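Local coordinates for protein D-xylonate dehydratase (Caulobacter crescentus, PDB 5OYN) that dehydrates D-xylonate to 2-dehydro-3-deoxy-D-arabinonate, and D-gluconate about as efficiently, using a [2Fe-2S] cluster and magnesium, at residues Ile451-Ile459 with Val473-Leu482; Val458-Gly466 with Glu513-Arg524. All blocks are in the same frame, centred on the assembly; numbering follows the deposited sequence.

Interaction 1 (Ile451-Ile459 with Val473-Leu482)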
loop_
_atom_site.group_PDB
_atom_site.type_symbol
_atom_site.label_atom_id
_atom_site.label_comp_id
_atom_site.label_asym_id
_atom_site.label_seq_id
_atom_site.Cartn_x
_atom_site.Cartn_y
_atom_site.Cartn_z
ATOM N N ILE A 451 -39.786 27.917 -30.318
ATOM C CA ILE A 451 -39.610 26.471 -30.379
ATOM C C ILE A 451 -40.906 25.801 -29.942
ATOM O O ILE A 451 -41.596 26.283 -29.037
ATOM C CB ILE A 451 -38.415 26.043 -29.500
ATOM C CG1 ILE A 451 -37.182 26.898 -29.829
ATOM C CG2 ILE A 451 -38.106 24.566 -29.681
ATOM C CD1 ILE A 451 -35.857 26.308 -29.362
ATOM N N ASP A 452 -41.260 24.703 -30.602
ATOM C CA ASP A 452 -42.449 23.948 -30.218
ATOM C C ASP A 452 -42.208 22.477 -30.528
ATOM O O ASP A 452 -41.122 22.086 -30.966
ATOM C CB ASP A 452 -43.712 24.484 -30.909
ATOM C CG ASP A 452 -43.597 24.535 -32.448
ATOM O OD1 ASP A 452 -42.817 23.755 -33.054
ATOM O OD2 ASP A 452 -44.310 25.368 -33.057
ATOM N N GLU A 453 -43.252 21.670 -30.340
ATOM C CA GLU A 453 -43.127 20.217 -30.376
ATOM C C GLU A 453 -42.626 19.669 -31.710
ATOM O O GLU A 453 -42.212 18.507 -31.764
ATOM C CB GLU A 453 -44.477 19.604 -30.032
ATOM C CG GLU A 453 -45.347 20.585 -29.278
ATOM C CD GLU A 453 -46.751 20.071 -29.083
ATOM O OE1 GLU A 453 -47.388 20.450 -28.069
ATOM O OE2 GLU A 453 -47.206 19.279 -29.939
ATOM N N ARG A 454 -42.642 20.455 -32.785
ATOM C CA ARG A 454 -42.253 19.940 -34.093
ATOM C C ARG A 454 -40.885 20.450 -34.541
ATOM O O ARG A 454 -40.593 20.462 -35.742
ATOM C CB ARG A 454 -43.321 20.265 -35.141
ATOM C CG ARG A 454 -44.763 20.173 -34.632
ATOM C CD ARG A 454 -45.190 18.748 -34.311
ATOM N NE ARG A 454 -44.652 17.770 -35.258
ATOM C CZ ARG A 454 -44.938 16.468 -35.229
ATOM N NH1 ARG A 454 -45.768 15.987 -34.304
ATOM N NH2 ARG A 454 -44.395 15.644 -36.122
ATOM N N CYS A 455 -40.031 20.847 -33.601
ATOM C CA CYS A 455 -38.657 21.223 -33.906
ATOM C C CYS A 455 -37.718 20.042 -33.673
ATOM O O CYS A 455 -38.084 19.031 -33.071
ATOM C CB CYS A 455 -38.230 22.431 -33.067
ATOM S SG CYS A 455 -39.473 23.759 -33.047
ATOM N N ILE A 456 -36.496 20.174 -34.185
ATOM C CA ILE A 456 -35.431 19.205 -33.951
ATOM C C ILE A 456 -34.163 19.977 -33.589
ATOM O O ILE A 456 -33.701 20.825 -34.363
ATOM C CB ILE A 456 -35.201 18.280 -35.164
ATOM C CG1 ILE A 456 -33.931 17.451 -34.976
ATOM C CG2 ILE A 456 -35.150 19.073 -36.476
ATOM C CD1 ILE A 456 -33.840 16.276 -35.904
ATOM N N LEU A 457 -33.608 19.694 -32.410
ATOM C CA LEU A 457 -32.452 20.438 -31.930
ATOM C C LEU A 457 -31.172 19.872 -32.531
ATOM O O LEU A 457 -30.927 18.661 -32.492
ATOM C CB LEU A 457 -32.405 20.419 -30.406
ATOM C CG LEU A 457 -33.745 20.827 -29.771
ATOM C CD1 LEU A 457 -33.778 20.481 -28.287
ATOM C CD2 LEU A 457 -34.052 22.310 -29.993
ATOM N N VAL A 458 -30.374 20.753 -33.115
ATOM C CA VAL A 458 -29.211 20.366 -33.892
ATOM C C VAL A 458 -28.010 21.093 -33.317
ATOM O O VAL A 458 -28.088 22.288 -33.005
ATOM C CB VAL A 458 -29.387 20.693 -35.396
ATOM C CG1 VAL A 458 -28.101 20.424 -36.170
ATOM C CG2 VAL A 458 -30.521 19.887 -35.993
ATOM N N ILE A 459 -26.903 20.370 -33.166
ATOM C CA ILE A 459 -25.664 20.932 -32.654
ATOM C C ILE A 459 -24.546 20.530 -33.601
ATOM O O ILE A 459 -24.524 19.399 -34.098
ATOM C CB ILE A 459 -25.386 20.460 -31.206
ATOM C CG1 ILE A 459 -24.104 21.093 -30.661
ATOM C CG2 ILE A 459 -25.330 18.940 -31.129
ATOM C CD1 ILE A 459 -24.101 21.238 -29.157
ATOM N N VAL A 473 -22.375 16.059 -26.220
ATOM C CA VAL A 473 -23.236 17.240 -26.082
ATOM C C VAL A 473 -24.532 17.166 -26.894
ATOM O O VAL A 473 -25.258 18.164 -27.002
ATOM C CB VAL A 473 -22.471 18.525 -26.463
ATOM C CG1 VAL A 473 -21.352 18.812 -25.465
ATOM C CG2 VAL A 473 -21.948 18.440 -27.893
ATOM N N VAL A 474 -24.851 15.997 -27.452
ATOM C CA VAL A 474 -26.005 15.914 -28.341
ATOM C C VAL A 474 -27.310 15.716 -27.567
ATOM O O VAL A 474 -28.381 16.110 -28.049
ATOM C CB VAL A 474 -25.796 14.806 -29.388
ATOM C CG1 VAL A 474 -27.044 14.621 -30.245
ATOM C CG2 VAL A 474 -24.603 15.141 -30.283
ATOM N N ASN A 475 -27.272 15.132 -26.368
ATOM C CA ASN A 475 -28.522 14.918 -25.639
ATOM C C ASN A 475 -29.101 16.243 -25.133
ATOM O O ASN A 475 -29.291 16.429 -23.924
ATOM C CB ASN A 475 -28.331 13.910 -24.489
ATOM C CG ASN A 475 -27.171 14.260 -23.551
ATOM O OD1 ASN A 475 -26.071 14.603 -23.988
ATOM N ND2 ASN A 475 -27.414 14.146 -22.249
ATOM N N MET A 476 -29.402 17.158 -26.065
ATOM C CA MET A 476 -29.999 18.451 -25.740
ATOM C C MET A 476 -31.431 18.286 -25.248
ATOM O O MET A 476 -32.173 17.428 -25.734
ATOM C CB MET A 476 -29.986 19.362 -26.965
ATOM C CG MET A 476 -28.624 19.936 -27.306
ATOM S SD MET A 476 -28.519 20.663 -28.966
ATOM C CE MET A 476 -28.598 19.173 -29.948
ATOM N N GLN A 477 -31.833 19.137 -24.285
ATOM C CA GLN A 477 -33.179 19.029 -23.731
ATOM C C GLN A 477 -34.089 20.150 -24.250
ATOM O O GLN A 477 -33.604 21.213 -24.658
ATOM C CB GLN A 477 -33.149 19.055 -22.196
ATOM C CG GLN A 477 -32.765 20.385 -21.562
ATOM C CD GLN A 477 -33.012 20.388 -20.057
ATOM O OE1 GLN A 477 -32.882 19.353 -19.392
ATOM N NE2 GLN A 477 -33.374 21.547 -19.512
ATOM N N PRO A 478 -35.409 19.935 -24.256
ATOM C CA PRO A 478 -36.342 20.976 -24.696
ATOM C C PRO A 478 -36.160 22.258 -23.904
ATOM O O PRO A 478 -35.622 22.238 -22.787
ATOM C CB PRO A 478 -37.718 20.353 -24.415
ATOM C CG PRO A 478 -37.492 18.897 -24.445
ATOM C CD PRO A 478 -36.105 18.675 -23.936
ATOM N N PRO A 479 -36.594 23.395 -24.452
ATOM C CA PRO A 479 -36.618 24.635 -23.665
ATOM C C PRO A 479 -37.570 24.514 -22.485
ATOM O O PRO A 479 -38.406 23.609 -22.415
ATOM C CB PRO A 479 -37.100 25.693 -24.665
ATOM C CG PRO A 479 -36.855 25.085 -26.021
ATOM C CD PRO A 479 -37.004 23.607 -25.849
ATOM N N ASP A 480 -37.426 25.445 -21.539
ATOM C CA ASP A 480 -38.130 25.307 -20.269
ATOM C C ASP A 480 -39.638 25.322 -20.475
ATOM O O ASP A 480 -40.361 24.501 -19.891
ATOM C CB ASP A 480 -37.715 26.416 -19.302
ATOM C CG ASP A 480 -36.220 26.423 -19.010
ATOM O OD1 ASP A 480 -35.486 25.553 -19.535
ATOM O OD2 ASP A 480 -35.777 27.316 -18.251
ATOM N N HIS A 481 -40.131 26.236 -21.320
ATOM C CA HIS A 481 -41.575 26.367 -21.488
ATOM C C HIS A 481 -42.201 25.065 -21.970
ATOM O O HIS A 481 -43.311 24.721 -21.550
ATOM C CB HIS A 481 -41.902 27.543 -22.424
ATOM C CG HIS A 481 -41.731 27.250 -23.885
ATOM N ND1 HIS A 481 -40.693 27.769 -24.631
ATOM C CD2 HIS A 481 -42.491 26.531 -24.750
ATOM C CE1 HIS A 481 -40.804 27.359 -25.884
ATOM N NE2 HIS A 481 -41.884 26.604 -25.982
ATOM N N LEU A 482 -41.484 24.304 -22.804
ATOM C CA LEU A 482 -41.975 22.997 -23.241
ATOM C C LEU A 482 -41.863 21.953 -22.134
ATOM O O LEU A 482 -42.772 21.128 -21.959
ATOM C CB LEU A 482 -41.213 22.537 -24.487
ATOM C CG LEU A 482 -41.699 23.154 -25.800
ATOM C CD1 LEU A 482 -40.534 23.511 -26.702
ATOM C CD2 LEU A 482 -42.658 22.214 -26.497
#
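M476 of the segment 473-482 packs on L457 and I459, two residues of strand 455-459 that point to the same side. Its CB lies 4.2 Å from L457 CD1. CG leaves CB opposite the carbonyl carbon, and the chain then runs extended to the sulfur. SD sits between the two strand residues, 3.9 Å from I459 CB and slightly farther from L457 CB. At SD the chain bends (chi3 -71°). This turns the methyl CE toward the strand, 3.5 Å from I459 CG2 and equally near the backbone O of L457. The M476 side chain also touches Y440 of helix 436-443.

I459 also packs on the start of the segment. Its CG2 meets V474 CG2 as well, and CD1 lies 3.7 Å from V473 CG2. The side chains of I459 and V473 cross at about a right angle. L457 CD1 rests against the backbone O of Q477, which is itself hydrogen-bonded by Y440.

At the other end, I451 packs against CG of P479, the N-cap residue of the short helix that follows, with its CB, CG2 and CD1. I451 CD1 is 3.7 Å from P479 CG. L482 CD1 fits against I451 CG2, and L482 CD2 comes to 3.9 Å from the backbone N of E453, at the turn 452-455. The one hydrogen bond across the contact is weak: H481 NE2 gives to I451 O at 3.1 Å, with the oxygen in the ring plane but the N-H angle only 134°.

The contact lays the start of a beta-alpha-beta crossover along the strand before it. The chain runs from the magnesium ligand E472 along strand 455-460, an inner strand of the mixed sheet. The chemistry is almost wholly apolar, so cohesion rests on side-chain fit, with little contribution from polar bonds.

Interaction 2 (Val458-Gly466 with Glu513-Arg524)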
loop_
_atom_site.group_PDB
_atom_site.type_symbol
_atom_site.label_atom_id
_atom_site.label_comp_id
_atom_site.label_asym_id
_atom_site.label_seq_id
_atom_site.Cartn_x
_atom_site.Cartn_y
_atom_site.Cartn_z
ATOM N N VAL A 458 -30.374 20.753 -33.115
ATOM C CA VAL A 458 -29.211 20.366 -33.892
ATOM C C VAL A 458 -28.010 21.093 -33.317
ATOM O O VAL A 458 -28.088 22.288 -33.005
ATOM C CB VAL A 458 -29.387 20.693 -35.396
ATOM C CG1 VAL A 458 -28.101 20.424 -36.170
ATOM C CG2 VAL A 458 -30.521 19.887 -35.993
ATOM N N ILE A 459 -26.903 20.370 -33.166
ATOM C CA ILE A 459 -25.664 20.932 -32.654
ATOM C C ILE A 459 -24.546 20.530 -33.601
ATOM O O ILE A 459 -24.524 19.399 -34.098
ATOM C CB ILE A 459 -25.386 20.460 -31.206
ATOM C CG1 ILE A 459 -24.104 21.093 -30.661
ATOM C CG2 ILE A 459 -25.330 18.940 -31.129
ATOM C CD1 ILE A 459 -24.101 21.238 -29.157
ATOM N N ARG A 460 -23.634 21.464 -33.873
ATOM C CA ARG A 460 -22.547 21.227 -34.813
ATOM C C ARG A 460 -21.255 21.817 -34.266
ATOM O O ARG A 460 -21.265 22.695 -33.398
ATOM C CB ARG A 460 -22.844 21.820 -36.203
ATOM C CG ARG A 460 -23.076 23.328 -36.196
ATOM C CD ARG A 460 -22.577 24.012 -37.470
ATOM N NE ARG A 460 -23.150 25.355 -37.579
ATOM C CZ ARG A 460 -24.140 25.688 -38.404
ATOM N NH1 ARG A 460 -24.665 24.781 -39.214
ATOM N NH2 ARG A 460 -24.605 26.933 -38.419
ATOM N N GLY A 461 -20.138 21.336 -34.809
ATOM C CA GLY A 461 -18.825 21.702 -34.331
ATOM C C GLY A 461 -18.313 20.862 -33.184
ATOM O O GLY A 461 -17.297 21.228 -32.568
ATOM N N ALA A 462 -18.980 19.746 -32.878
ATOM C CA ALA A 462 -18.633 18.894 -31.748
ATOM C C ALA A 462 -18.018 17.570 -32.191
ATOM O O ALA A 462 -18.059 16.582 -31.447
ATOM C CB ALA A 462 -19.862 18.650 -30.869
ATOM N N GLY A 463 -17.433 17.532 -33.377
ATOM C CA GLY A 463 -16.821 16.321 -33.854
ATOM C C GLY A 463 -15.353 16.278 -33.516
ATOM O O GLY A 463 -14.814 17.178 -32.857
ATOM N N PRO A 464 -14.675 15.221 -33.972
ATOM C CA PRO A 464 -13.243 15.062 -33.666
ATOM C C PRO A 464 -12.400 16.281 -33.985
ATOM O O PRO A 464 -11.406 16.539 -33.290
ATOM C CB PRO A 464 -12.834 13.861 -34.528
ATOM C CG PRO A 464 -14.104 13.073 -34.711
ATOM C CD PRO A 464 -15.255 14.035 -34.626
ATOM N N ILE A 465 -12.761 17.041 -35.016
ATOM C CA ILE A 465 -11.965 18.195 -35.417
ATOM C C ILE A 465 -12.507 19.472 -34.797
ATOM O O ILE A 465 -11.740 20.324 -34.334
ATOM C CB ILE A 465 -11.922 18.289 -36.959
ATOM C CG1 ILE A 465 -11.428 16.975 -37.576
ATOM C CG2 ILE A 465 -11.056 19.450 -37.410
ATOM C CD1 ILE A 465 -9.970 16.672 -37.292
ATOM N N GLY A 466 -13.831 19.610 -34.761
ATOM C CA GLY A 466 -14.419 20.873 -34.346
ATOM C C GLY A 466 -14.168 21.211 -32.887
ATOM O O GLY A 466 -13.926 22.375 -32.546
ATOM N N GLU A 513 -18.205 15.511 -40.095
ATOM C CA GLU A 513 -18.701 16.559 -39.220
ATOM C C GLU A 513 -18.759 17.893 -39.955
ATOM O O GLU A 513 -18.141 18.085 -41.004
ATOM C CB GLU A 513 -17.809 16.696 -37.986
ATOM C CG GLU A 513 -16.415 17.139 -38.337
ATOM C CD GLU A 513 -15.494 17.213 -37.150
ATOM O OE1 GLU A 513 -15.691 18.127 -36.317
ATOM O OE2 GLU A 513 -14.569 16.369 -37.069
ATOM N N SER A 514 -19.506 18.827 -39.365
ATOM C CA SER A 514 -19.590 20.185 -39.893
ATOM C C SER A 514 -18.208 20.760 -40.197
ATOM O O SER A 514 -17.946 21.214 -41.312
ATOM C CB SER A 514 -20.345 21.069 -38.896
ATOM O OG SER A 514 -19.960 22.428 -39.004
ATOM N N ALA A 515 -17.298 20.711 -39.226
ATOM C CA ALA A 515 -16.057 21.474 -39.318
ATOM C C ALA A 515 -15.137 21.036 -40.454
ATOM O O ALA A 515 -14.128 21.714 -40.697
ATOM C CB ALA A 515 -15.296 21.395 -37.995
ATOM N N ILE A 516 -15.420 19.931 -41.143
ATOM C CA ILE A 516 -14.637 19.621 -42.336
ATOM C C ILE A 516 -15.553 19.629 -43.554
ATOM O O ILE A 516 -15.294 18.951 -44.555
ATOM C CB ILE A 516 -13.871 18.291 -42.202
ATOM C CG1 ILE A 516 -14.810 17.101 -42.038
ATOM C CG2 ILE A 516 -12.878 18.371 -41.064
ATOM C CD1 ILE A 516 -14.194 15.807 -42.563
ATOM N N GLY A 517 -16.623 20.413 -43.481
ATOM C CA GLY A 517 -17.511 20.567 -44.613
ATOM C C GLY A 517 -18.496 19.446 -44.824
ATOM O O GLY A 517 -18.849 19.156 -45.970
ATOM N N GLY A 518 -18.937 18.787 -43.759
ATOM C CA GLY A 518 -20.059 17.881 -43.865
ATOM C C GLY A 518 -21.348 18.657 -44.019
ATOM O O GLY A 518 -21.400 19.873 -43.832
ATOM N N GLY A 519 -22.417 17.932 -44.357
ATOM C CA GLY A 519 -23.684 18.587 -44.654
ATOM C C GLY A 519 -24.178 19.519 -43.562
ATOM O O GLY A 519 -24.881 20.495 -43.840
ATOM N N LEU A 520 -23.824 19.245 -42.308
ATOM C CA LEU A 520 -24.276 20.124 -41.237
ATOM C C LEU A 520 -23.631 21.505 -41.293
ATOM O O LEU A 520 -24.068 22.396 -40.558
ATOM C CB LEU A 520 -24.010 19.468 -39.877
ATOM C CG LEU A 520 -25.003 18.362 -39.486
ATOM C CD1 LEU A 520 -24.625 17.727 -38.166
ATOM C CD2 LEU A 520 -26.436 18.886 -39.443
ATOM N N SER A 521 -22.623 21.714 -42.150
ATOM C CA SER A 521 -21.995 23.032 -42.219
ATOM C C SER A 521 -22.914 24.070 -42.846
ATOM O O SER A 521 -22.797 25.260 -42.531
ATOM C CB SER A 521 -20.670 22.974 -42.985
ATOM O OG SER A 521 -20.706 22.029 -44.036
ATOM N N TRP A 522 -23.841 23.656 -43.716
ATOM C CA TRP A 522 -24.697 24.609 -44.406
ATOM C C TRP A 522 -26.123 24.650 -43.883
ATOM O O TRP A 522 -26.887 25.525 -44.307
ATOM C CB TRP A 522 -24.718 24.337 -45.921
ATOM C CG TRP A 522 -24.967 22.911 -46.389
ATOM C CD1 TRP A 522 -24.035 22.033 -46.899
ATOM C CD2 TRP A 522 -26.227 22.232 -46.454
ATOM N NE1 TRP A 522 -24.642 20.844 -47.250
ATOM C CE2 TRP A 522 -25.985 20.939 -46.980
ATOM C CE3 TRP A 522 -27.532 22.580 -46.099
ATOM C CZ2 TRP A 522 -27.002 20.001 -47.161
ATOM C CZ3 TRP A 522 -28.548 21.644 -46.283
ATOM C CH2 TRP A 522 -28.276 20.373 -46.810
ATOM N N LEU A 523 -26.503 23.751 -42.979
ATOM C CA LEU A 523 -27.855 23.780 -42.436
ATOM C C LEU A 523 -28.075 25.051 -41.619
ATOM O O LEU A 523 -27.149 25.602 -41.017
ATOM C CB LEU A 523 -28.111 22.536 -41.590
ATOM C CG LEU A 523 -29.383 22.413 -40.754
ATOM C CD1 LEU A 523 -30.500 21.725 -41.527
ATOM C CD2 LEU A 523 -29.057 21.611 -39.522
ATOM N N ARG A 524 -29.307 25.549 -41.642
ATOM C CA ARG A 524 -29.633 26.784 -40.948
ATOM C C ARG A 524 -30.962 26.615 -40.235
ATOM O O ARG A 524 -31.835 25.872 -40.689
ATOM C CB ARG A 524 -29.696 27.984 -41.905
ATOM C CG ARG A 524 -28.515 28.099 -42.857
ATOM C CD ARG A 524 -27.312 28.739 -42.188
ATOM N NE ARG A 524 -26.183 28.923 -43.101
ATOM C CZ ARG A 524 -25.079 28.177 -43.088
ATOM N NH1 ARG A 524 -24.958 27.186 -42.208
ATOM N NH2 ARG A 524 -24.094 28.415 -43.955
#
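The carboxylate of E513 fills the bend of 463-466. Its OE2 accepts from I465 N and its OE1 from G466 N, each at 2.8 Å. OE2 is met on its syn lone pair; OE1 is met on the syn side too, but 25° out of the carboxylate plane. The glycines shape this hollow. OE1 lies 3.3 Å from G463 CA, so the carboxylate sits directly against the glycine backbone. G466 CA lets A515 CB settle against it at 3.8 Å. Q575 NE2 is hydrogen-bonded to OE2 as well. I465 CG1 borders the pocket, and the I465 side chain crosses that of I516 at about a right angle.

A second bump is R460. Its CG takes the cramped position between backbone N and carbonyl carbon (chi1 60°), which carries the chain past S514, with CD 3.4 Å from S514 OG. NH1 then enters a notch lined by carbonyls. It bonds L520 O at 2.8 Å and, almost straight, L523 O. R524 NH1 reaches L523 O from the opposite face. The two guanidinium planes stand nearly perpendicular (89°). D435 makes a salt bridge to R460 NE.

Beside them, V458 CG1 meets L523 CD2 tip to tip at 3.7 Å and also touches L520 CD2.

Each side lends the other a buried charged group: E513 to the N-H groups of 465-466, R460 to the carbonyls of 520 and 523. These partners would probably offset much of their burial cost.

Overall arrangement
The chain first runs through 451-459 and on into 458-466, so strand 455-460 serves both contacts, which share V458 and I459. After the segment 463-466 it returns as 473-482, closing a short loop in interaction 1. It then passes through helix 480-484 and strands 492-494 and 507-511 before 513-524 closes the longer loop of interaction 2. The segments alternate along the sequence, so the two closures cross. Interaction 1 ties the strand to the loop and helix of the crossover. Interaction 2 ties the C-terminal end of strand 455-460, and the residues that follow it, to the loop between strands 507-511 and 528-532. They touch where V473 CG2 packs on A462 CB, 3.6 Å away.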